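Local coordinates for protein deoxyribodipyrimidine photo-lyase (Oryza sativa Japonica Group, PDB 3UMV) that uses light energy and a bound FAD cofactor to split UV-induced cyclobutane pyrimidine dimers in DNA back into separate pyrimidines, at residues A[272-286]-A[387-399]. Sequence-based numbering, arbitrary orientation.
Sequences RNDPTKPRALSGLSP and HHGKMHGFMRMYW. With FAD (flavin-adenine dinucleotide), chain I; URE (urea), chain J; EDO (1,2-ethanediol), chain C.
The phosphate oxygen O2P of FAD is gripped from both segments: Gly283 N donates to it over 2.9 Å, and Lys390 NZ over 2.8 Å. The ammonium also donates to the ester oxygen O5' of FAD and to a 1,2-ethanediol. Lys390 gets there on a chain extended as far as CE and bent only at its last torsion (chi4 -70°), with CE lying 3.4 Å from Ser285 OG, whose hydroxyl is hydrogen-bonded to Asp427. Residues 282-285 bind the rest of the diphosphate: Ser282 meets O2A with both backbone N and OG, while Ser285 N reaches O1P.

Beyond this polar end, His392, just before helix 393-405, packs against the 272-281 loop. With CG anti to the backbone N, its imidazole slides against Pro275, whose CA sits over the ring centre in a CH-pi contact, 5° off the normal. His392 NE2 donates a weak bond to Arg272 O, bent to 128°, and Leu281 CD1 comes within 3.5 Å of His392 ND1, a buried nitrogen without a polar partner. Pro275 CG also touches Met395 CG, and Asn273 O approaches Phe394 CG.

Arg396, one turn into the helix, ties the loop back to the flavin: NE donates to Met391 O (3.0 Å), NH1 lies near the isoalloxazine, and NH2 forms a salt bridge with Asp427. An alanine here would take away the guanidinium, which would probably leave the Asp427 carboxylate without its cationic mate and the Met391 carbonyl without its main side-chain donor.

The contact illustrates how a cofactor can be held between two parts of the chain far apart in sequence: backbone N-H groups and a lysine probably offset the diphosphate's negative charge, while the His392 ring against Pro275 and Leu281 packs the two segments together beside it.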
loop_
_atom_site.group_PDB
_atom_site.type_symbol
_atom_site.label_atom_id
_atom_site.label_comp_id
_atom_site.label_asym_id
_atom_site.label_seq_id
_atom_site.Cartn_x
_atom_site.Cartn_y
_atom_site.Cartn_z
ATOM N N ARG A 272 -17.284 3.675 -11.034
ATOM C CA ARG A 272 -16.234 3.863 -10.030
ATOM C C ARG A 272 -16.226 5.261 -9.408
ATOM O O ARG A 272 -15.730 5.448 -8.301
ATOM C CB ARG A 272 -14.859 3.551 -10.610
ATOM C CG ARG A 272 -14.395 4.531 -11.655
ATOM C CD ARG A 272 -12.993 4.173 -12.124
ATOM N NE ARG A 272 -12.376 5.281 -12.842
ATOM C CZ ARG A 272 -11.622 6.216 -12.271
ATOM N NH1 ARG A 272 -11.375 6.173 -10.967
ATOM N NH2 ARG A 272 -11.106 7.190 -13.008
ATOM N N ASN A 273 -16.774 6.244 -10.112
ATOM C CA ASN A 273 -16.830 7.595 -9.559
ATOM C C ASN A 273 -18.111 7.905 -8.786
ATOM O O ASN A 273 -18.325 9.048 -8.369
ATOM C CB ASN A 273 -16.601 8.633 -10.660
ATOM C CG ASN A 273 -15.194 8.577 -11.224
ATOM O OD1 ASN A 273 -14.215 8.659 -10.483
ATOM N ND2 ASN A 273 -15.086 8.410 -12.539
ATOM N N ASP A 274 -18.948 6.889 -8.581
ATOM C CA ASP A 274 -20.253 7.077 -7.949
ATOM C C ASP A 274 -20.292 6.492 -6.530
ATOM O O ASP A 274 -20.386 5.277 -6.360
ATOM C CB ASP A 274 -21.329 6.414 -8.817
ATOM C CG ASP A 274 -22.732 6.692 -8.325
ATOM O OD1 ASP A 274 -22.903 7.186 -7.188
ATOM O OD2 ASP A 274 -23.680 6.401 -9.086
ATOM N N PRO A 275 -20.209 7.351 -5.501
ATOM C CA PRO A 275 -20.120 6.817 -4.135
ATOM C C PRO A 275 -21.363 6.080 -3.655
ATOM O O PRO A 275 -21.301 5.414 -2.619
ATOM C CB PRO A 275 -19.871 8.069 -3.289
ATOM C CG PRO A 275 -19.217 9.023 -4.252
ATOM C CD PRO A 275 -19.929 8.793 -5.548
ATOM N N THR A 276 -22.464 6.189 -4.393
ATOM C CA THR A 276 -23.678 5.457 -4.053
ATOM C C THR A 276 -23.660 4.050 -4.645
ATOM O O THR A 276 -24.644 3.314 -4.537
ATOM C CB THR A 276 -24.962 6.185 -4.525
ATOM O OG1 THR A 276 -25.025 6.185 -5.956
ATOM C CG2 THR A 276 -24.997 7.620 -4.010
ATOM N N LYS A 277 -22.548 3.688 -5.285
ATOM C CA LYS A 277 -22.337 2.324 -5.775
ATOM C C LYS A 277 -21.085 1.745 -5.133
ATOM O O LYS A 277 -20.064 1.558 -5.797
ATOM C CB LYS A 277 -22.235 2.311 -7.299
ATOM C CG LYS A 277 -23.505 2.820 -7.957
ATOM C CD LYS A 277 -23.423 2.849 -9.468
ATOM C CE LYS A 277 -24.676 3.520 -10.043
ATOM N NZ LYS A 277 -24.768 3.383 -11.524
ATOM N N PRO A 278 -21.154 1.486 -3.821
ATOM C CA PRO A 278 -19.986 1.035 -3.057
ATOM C C PRO A 278 -19.392 -0.260 -3.610
ATOM O O PRO A 278 -18.182 -0.459 -3.524
ATOM C CB PRO A 278 -20.542 0.824 -1.640
ATOM C CG PRO A 278 -22.045 0.816 -1.779
ATOM C CD PRO A 278 -22.357 1.637 -2.984
ATOM N N ARG A 279 -20.235 -1.110 -4.185
ATOM C CA ARG A 279 -19.811 -2.428 -4.650
ATOM C C ARG A 279 -19.156 -2.410 -6.029
ATOM O O ARG A 279 -18.671 -3.435 -6.495
ATOM C CB ARG A 279 -21.002 -3.388 -4.669
ATOM C CG ARG A 279 -21.540 -3.752 -3.298
ATOM C CD ARG A 279 -22.736 -4.697 -3.407
ATOM N NE ARG A 279 -22.423 -5.913 -4.160
ATOM C CZ ARG A 279 -22.749 -6.111 -5.435
ATOM N NH1 ARG A 279 -22.423 -7.248 -6.036
ATOM N NH2 ARG A 279 -23.403 -5.174 -6.112
ATOM N N ALA A 280 -19.143 -1.254 -6.683
ATOM C CA ALA A 280 -18.546 -1.154 -8.013
ATOM C C ALA A 280 -17.021 -1.128 -7.968
ATOM O O ALA A 280 -16.371 -1.541 -8.920
ATOM C CB ALA A 280 -19.077 0.077 -8.745
ATOM N N LEU A 281 -16.461 -0.632 -6.868
ATOM C CA LEU A 281 -15.017 -0.630 -6.686
ATOM C C LEU A 281 -14.524 -2.058 -6.445
ATOM O O LEU A 281 -15.267 -2.897 -5.948
ATOM C CB LEU A 281 -14.627 0.262 -5.509
ATOM C CG LEU A 281 -15.134 1.698 -5.645
ATOM C CD1 LEU A 281 -14.621 2.558 -4.501
ATOM C CD2 LEU A 281 -14.690 2.271 -6.983
ATOM N N SER A 282 -13.269 -2.333 -6.784
ATOM C CA SER A 282 -12.745 -3.695 -6.651
ATOM C C SER A 282 -12.673 -4.170 -5.192
ATOM O O SER A 282 -12.811 -5.358 -4.921
ATOM C CB SER A 282 -11.368 -3.840 -7.315
ATOM O OG SER A 282 -10.341 -3.239 -6.530
ATOM N N GLY A 283 -12.450 -3.246 -4.259
ATOM C CA GLY A 283 -12.237 -3.612 -2.868
ATOM C C GLY A 283 -10.884 -4.287 -2.661
ATOM O O GLY A 283 -10.675 -5.024 -1.690
ATOM N N LEU A 284 -9.959 -4.025 -3.579
ATOM C CA LEU A 284 -8.655 -4.690 -3.576
ATOM C C LEU A 284 -7.592 -4.000 -2.738
ATOM O O LEU A 284 -6.630 -4.643 -2.322
ATOM C CB LEU A 284 -8.125 -4.865 -5.002
ATOM C CG LEU A 284 -8.834 -5.918 -5.846
ATOM C CD1 LEU A 284 -8.322 -5.827 -7.273
ATOM C CD2 LEU A 284 -8.582 -7.309 -5.261
ATOM N N SER A 285 -7.754 -2.701 -2.498
ATOM C CA SER A 285 -6.681 -1.937 -1.844
ATOM C C SER A 285 -6.231 -2.482 -0.480
ATOM O O SER A 285 -5.055 -2.408 -0.142
ATOM C CB SER A 285 -7.043 -0.456 -1.744
ATOM O OG SER A 285 -8.148 -0.244 -0.886
ATOM N N PRO A 286 -7.149 -3.036 0.316
ATOM C CA PRO A 286 -6.635 -3.564 1.591
ATOM C C PRO A 286 -5.601 -4.665 1.346
ATOM O O PRO A 286 -4.497 -4.663 1.892
ATOM C CB PRO A 286 -7.880 -4.138 2.266
ATOM C CG PRO A 286 -9.036 -3.421 1.621
ATOM C CD PRO A 286 -8.620 -3.132 0.212
ATOM N N HIS A 387 -15.728 4.634 10.350
ATOM C CA HIS A 387 -16.457 3.430 10.766
ATOM C C HIS A 387 -16.323 2.227 9.829
ATOM O O HIS A 387 -16.353 1.079 10.276
ATOM C CB HIS A 387 -17.927 3.759 11.012
ATOM C CG HIS A 387 -18.130 4.750 12.109
ATOM N ND1 HIS A 387 -18.021 4.413 13.440
ATOM C CD2 HIS A 387 -18.400 6.075 12.076
ATOM C CE1 HIS A 387 -18.232 5.486 14.182
ATOM N NE2 HIS A 387 -18.471 6.506 13.378
ATOM N N HIS A 388 -16.178 2.489 8.539
ATOM C CA HIS A 388 -16.030 1.421 7.556
ATOM C C HIS A 388 -14.550 1.101 7.287
ATOM O O HIS A 388 -14.213 -0.035 6.986
ATOM C CB HIS A 388 -16.757 1.805 6.260
ATOM C CG HIS A 388 -16.806 0.724 5.225
ATOM N ND1 HIS A 388 -16.215 0.857 3.986
ATOM C CD2 HIS A 388 -17.410 -0.488 5.223
ATOM C CE1 HIS A 388 -16.433 -0.235 3.276
ATOM N NE2 HIS A 388 -17.159 -1.065 4.003
ATOM N N GLY A 389 -13.674 2.100 7.388
ATOM C CA GLY A 389 -12.255 1.883 7.143
ATOM C C GLY A 389 -11.810 1.972 5.688
ATOM O O GLY A 389 -10.657 1.684 5.352
ATOM N N LYS A 390 -12.705 2.385 4.804
ATOM C CA LYS A 390 -12.335 2.549 3.406
ATOM C C LYS A 390 -13.285 3.568 2.794
ATOM O O LYS A 390 -14.434 3.255 2.493
ATOM C CB LYS A 390 -12.394 1.204 2.665
ATOM C CG LYS A 390 -11.907 1.247 1.215
ATOM C CD LYS A 390 -11.922 -0.146 0.564
ATOM C CE LYS A 390 -11.549 -0.105 -0.916
ATOM N NZ LYS A 390 -12.608 0.555 -1.776
ATOM N N MET A 391 -12.814 4.799 2.657
ATOM C CA MET A 391 -13.643 5.868 2.103
ATOM C C MET A 391 -13.695 5.686 0.600
ATOM O O MET A 391 -12.704 5.288 -0.004
ATOM C CB MET A 391 -13.051 7.233 2.418
ATOM C CG MET A 391 -13.909 8.398 1.943
ATOM S SD MET A 391 -13.082 10.000 2.082
ATOM C CE MET A 391 -12.510 9.942 3.779
ATOM N N HIS A 392 -14.850 5.961 -0.002
ATOM C CA HIS A 392 -14.997 5.809 -1.431
ATOM C C HIS A 392 -13.985 6.668 -2.190
ATOM O O HIS A 392 -13.786 7.847 -1.864
ATOM C CB HIS A 392 -16.416 6.172 -1.870
ATOM C CG HIS A 392 -16.637 5.981 -3.330
ATOM N ND1 HIS A 392 -17.172 4.822 -3.851
ATOM C CD2 HIS A 392 -16.372 6.784 -4.387
ATOM C CE1 HIS A 392 -17.226 4.918 -5.165
ATOM N NE2 HIS A 392 -16.761 6.103 -5.516
ATOM N N GLY A 393 -13.359 6.077 -3.203
ATOM C CA GLY A 393 -12.265 6.718 -3.917
ATOM C C GLY A 393 -12.578 8.107 -4.440
ATOM O O GLY A 393 -11.737 9.015 -4.386
ATOM N N PHE A 394 -13.783 8.294 -4.961
ATOM C CA PHE A 394 -14.147 9.615 -5.445
ATOM C C PHE A 394 -14.251 10.579 -4.252
ATOM O O PHE A 394 -13.783 11.708 -4.316
ATOM C CB PHE A 394 -15.457 9.598 -6.229
ATOM C CG PHE A 394 -15.815 10.939 -6.794
ATOM C CD1 PHE A 394 -15.365 11.315 -8.052
ATOM C CD2 PHE A 394 -16.555 11.843 -6.052
ATOM C CE1 PHE A 394 -15.682 12.555 -8.572
ATOM C CE2 PHE A 394 -16.870 13.088 -6.569
ATOM C CZ PHE A 394 -16.431 13.440 -7.828
ATOM N N MET A 395 -14.848 10.112 -3.161
ATOM C CA MET A 395 -14.994 10.964 -1.974
ATOM C C MET A 395 -13.635 11.350 -1.339
ATOM O O MET A 395 -13.542 12.403 -0.722
ATOM C CB MET A 395 -15.940 10.358 -0.920
ATOM C CG MET A 395 -17.434 10.390 -1.306
ATOM S SD MET A 395 -17.967 11.916 -2.099
ATOM C CE MET A 395 -17.614 13.105 -0.814
ATOM N N ARG A 396 -12.590 10.526 -1.495
ATOM C CA ARG A 396 -11.267 10.894 -0.958
ATOM C C ARG A 396 -10.736 12.210 -1.533
ATOM O O ARG A 396 -10.131 13.025 -0.799
ATOM C CB ARG A 396 -10.241 9.766 -1.149
ATOM C CG ARG A 396 -10.578 8.515 -0.373
ATOM C CD ARG A 396 -9.393 7.557 -0.315
ATOM N NE ARG A 396 -9.845 6.186 -0.099
ATOM C CZ ARG A 396 -9.101 5.232 0.443
ATOM N NH1 ARG A 396 -7.878 5.513 0.865
ATOM N NH2 ARG A 396 -9.587 4.001 0.584
ATOM N N MET A 397 -10.988 12.437 -2.826
ATOM C CA MET A 397 -10.577 13.684 -3.478
ATOM C C MET A 397 -11.321 14.889 -2.882
ATOM O O MET A 397 -10.702 15.886 -2.511
ATOM C CB MET A 397 -10.820 13.611 -4.989
ATOM C CG MET A 397 -10.023 12.526 -5.670
ATOM S SD MET A 397 -10.300 12.483 -7.465
ATOM C CE MET A 397 -11.795 11.529 -7.531
ATOM N N TYR A 398 -12.647 14.786 -2.794
ATOM C CA TYR A 398 -13.481 15.827 -2.203
ATOM C C TYR A 398 -13.063 16.100 -0.755
ATOM O O TYR A 398 -12.828 17.238 -0.365
ATOM C CB TYR A 398 -14.946 15.389 -2.246
ATOM C CG TYR A 398 -15.918 16.400 -1.686
ATOM C CD1 TYR A 398 -16.332 16.348 -0.359
ATOM C CD2 TYR A 398 -16.415 17.417 -2.491
ATOM C CE1 TYR A 398 -17.244 17.289 0.145
ATOM C CE2 TYR A 398 -17.306 18.349 -2.002
ATOM C CZ TYR A 398 -17.709 18.291 -0.691
ATOM O OH TYR A 398 -18.596 19.240 -0.234
ATOM N N TRP A 399 -12.934 15.022 0.008
ATOM C CA TRP A 399 -12.596 15.065 1.431
ATOM C C TRP A 399 -11.304 15.827 1.683
ATOM O O TRP A 399 -11.251 16.736 2.523
ATOM C CB TRP A 399 -12.490 13.629 1.936
ATOM C CG TRP A 399 -11.955 13.452 3.304
ATOM C CD1 TRP A 399 -12.649 13.530 4.478
ATOM C CD2 TRP A 399 -10.620 13.079 3.650
ATOM N NE1 TRP A 399 -11.813 13.261 5.538
ATOM C CE2 TRP A 399 -10.561 12.987 5.055
ATOM C CE3 TRP A 399 -9.464 12.824 2.909
ATOM C CZ2 TRP A 399 -9.389 12.658 5.732
ATOM C CZ3 TRP A 399 -8.307 12.500 3.581
ATOM C CH2 TRP A 399 -8.276 12.410 4.972
HETATM P PA FAD I . -10.417 0.615 -7.359
HETATM O O1A FAD I . -11.110 1.742 -8.063
HETATM O O2A FAD I . -11.061 -0.730 -7.547
HETATM O O5B FAD I . -8.889 0.597 -7.832
HETATM C C5B FAD I . -8.150 -0.601 -7.932
HETATM C C4B FAD I . -6.701 -0.356 -7.497
HETATM O O4B FAD I . -6.075 0.651 -8.277
HETATM C C3B FAD I . -6.617 0.157 -6.073
HETATM O O3B FAD I . -6.670 -0.895 -5.139
HETATM C C2B FAD I . -5.271 0.819 -6.081
HETATM O O2B FAD I . -4.258 -0.168 -6.029
HETATM C C1B FAD I . -5.229 1.429 -7.458
HETATM N N9A FAD I . -5.685 2.829 -7.429
HETATM C C8A FAD I . -6.948 3.306 -7.654
HETATM N N7A FAD I . -6.907 4.653 -7.536
HETATM C C5A FAD I . -5.636 5.034 -7.222
HETATM C C6A FAD I . -5.011 6.265 -6.987
HETATM N N6A FAD I . -5.651 7.424 -7.140
HETATM N N1A FAD I . -3.666 6.305 -6.692
HETATM C C2A FAD I . -2.939 5.138 -6.640
HETATM N N3A FAD I . -3.555 3.927 -6.867
HETATM C C4A FAD I . -4.873 3.885 -7.164
HETATM N N1 FAD I . -4.954 4.476 -1.935
HETATM C C2 FAD I . -4.401 3.550 -1.101
HETATM O O2 FAD I . -4.142 2.441 -1.570
HETATM N N3 FAD I . -4.122 3.867 0.217
HETATM C C4 FAD I . -4.417 5.124 0.715
HETATM O O4 FAD I . -4.172 5.402 1.893
HETATM C C4X FAD I . -4.970 6.064 -0.146
HETATM N N5 FAD I . -5.298 7.326 0.289
HETATM C C5X FAD I . -5.829 8.254 -0.586
HETATM C C6 FAD I . -6.129 9.548 -0.140
HETATM C C7 FAD I . -6.671 10.487 -1.023
HETATM C C7M FAD I . -6.972 11.875 -0.521
HETATM C C8 FAD I . -6.917 10.118 -2.348
HETATM C C8M FAD I . -7.500 11.079 -3.340
HETATM C C9 FAD I . -6.627 8.832 -2.773
HETATM C C9A FAD I . -6.084 7.907 -1.901
HETATM N N10 FAD I . -5.801 6.628 -2.334
HETATM C C10 FAD I . -5.241 5.730 -1.457
HETATM C "C1'" FAD I . -6.064 6.187 -3.767
HETATM C "C2'" FAD I . -7.479 5.566 -3.995
HETATM O "O2'" FAD I . -8.557 6.338 -3.453
HETATM C "C3'" FAD I . -7.624 4.127 -3.467
HETATM O "O3'" FAD I . -6.556 3.351 -3.942
HETATM C "C4'" FAD I . -8.933 3.455 -3.889
HETATM O "O4'" FAD I . -10.032 4.212 -3.419
HETATM C "C5'" FAD I . -8.944 2.037 -3.320
HETATM O "O5'" FAD I . -10.185 1.377 -3.398
HETATM P P FAD I . -10.357 0.152 -4.420
HETATM O O1P FAD I . -9.243 -0.860 -4.239
HETATM O O2P FAD I . -11.727 -0.450 -4.244
HETATM O O3P FAD I . -10.269 1.007 -5.785
HETATM C C URE J . -16.161 1.935 -0.610
HETATM O O URE J . -16.103 2.803 0.261
HETATM N N1 URE J . -17.196 1.864 -1.417
HETATM N N2 URE J . -15.266 0.979 -0.629
HETATM C C1 EDO C . -15.715 -2.374 0.467
HETATM O O1 EDO C . -15.676 -1.040 0.806
HETATM C C2 EDO C . -14.894 -2.797 -0.540
HETATM O O2 EDO C . -14.542 -1.873 -1.496
#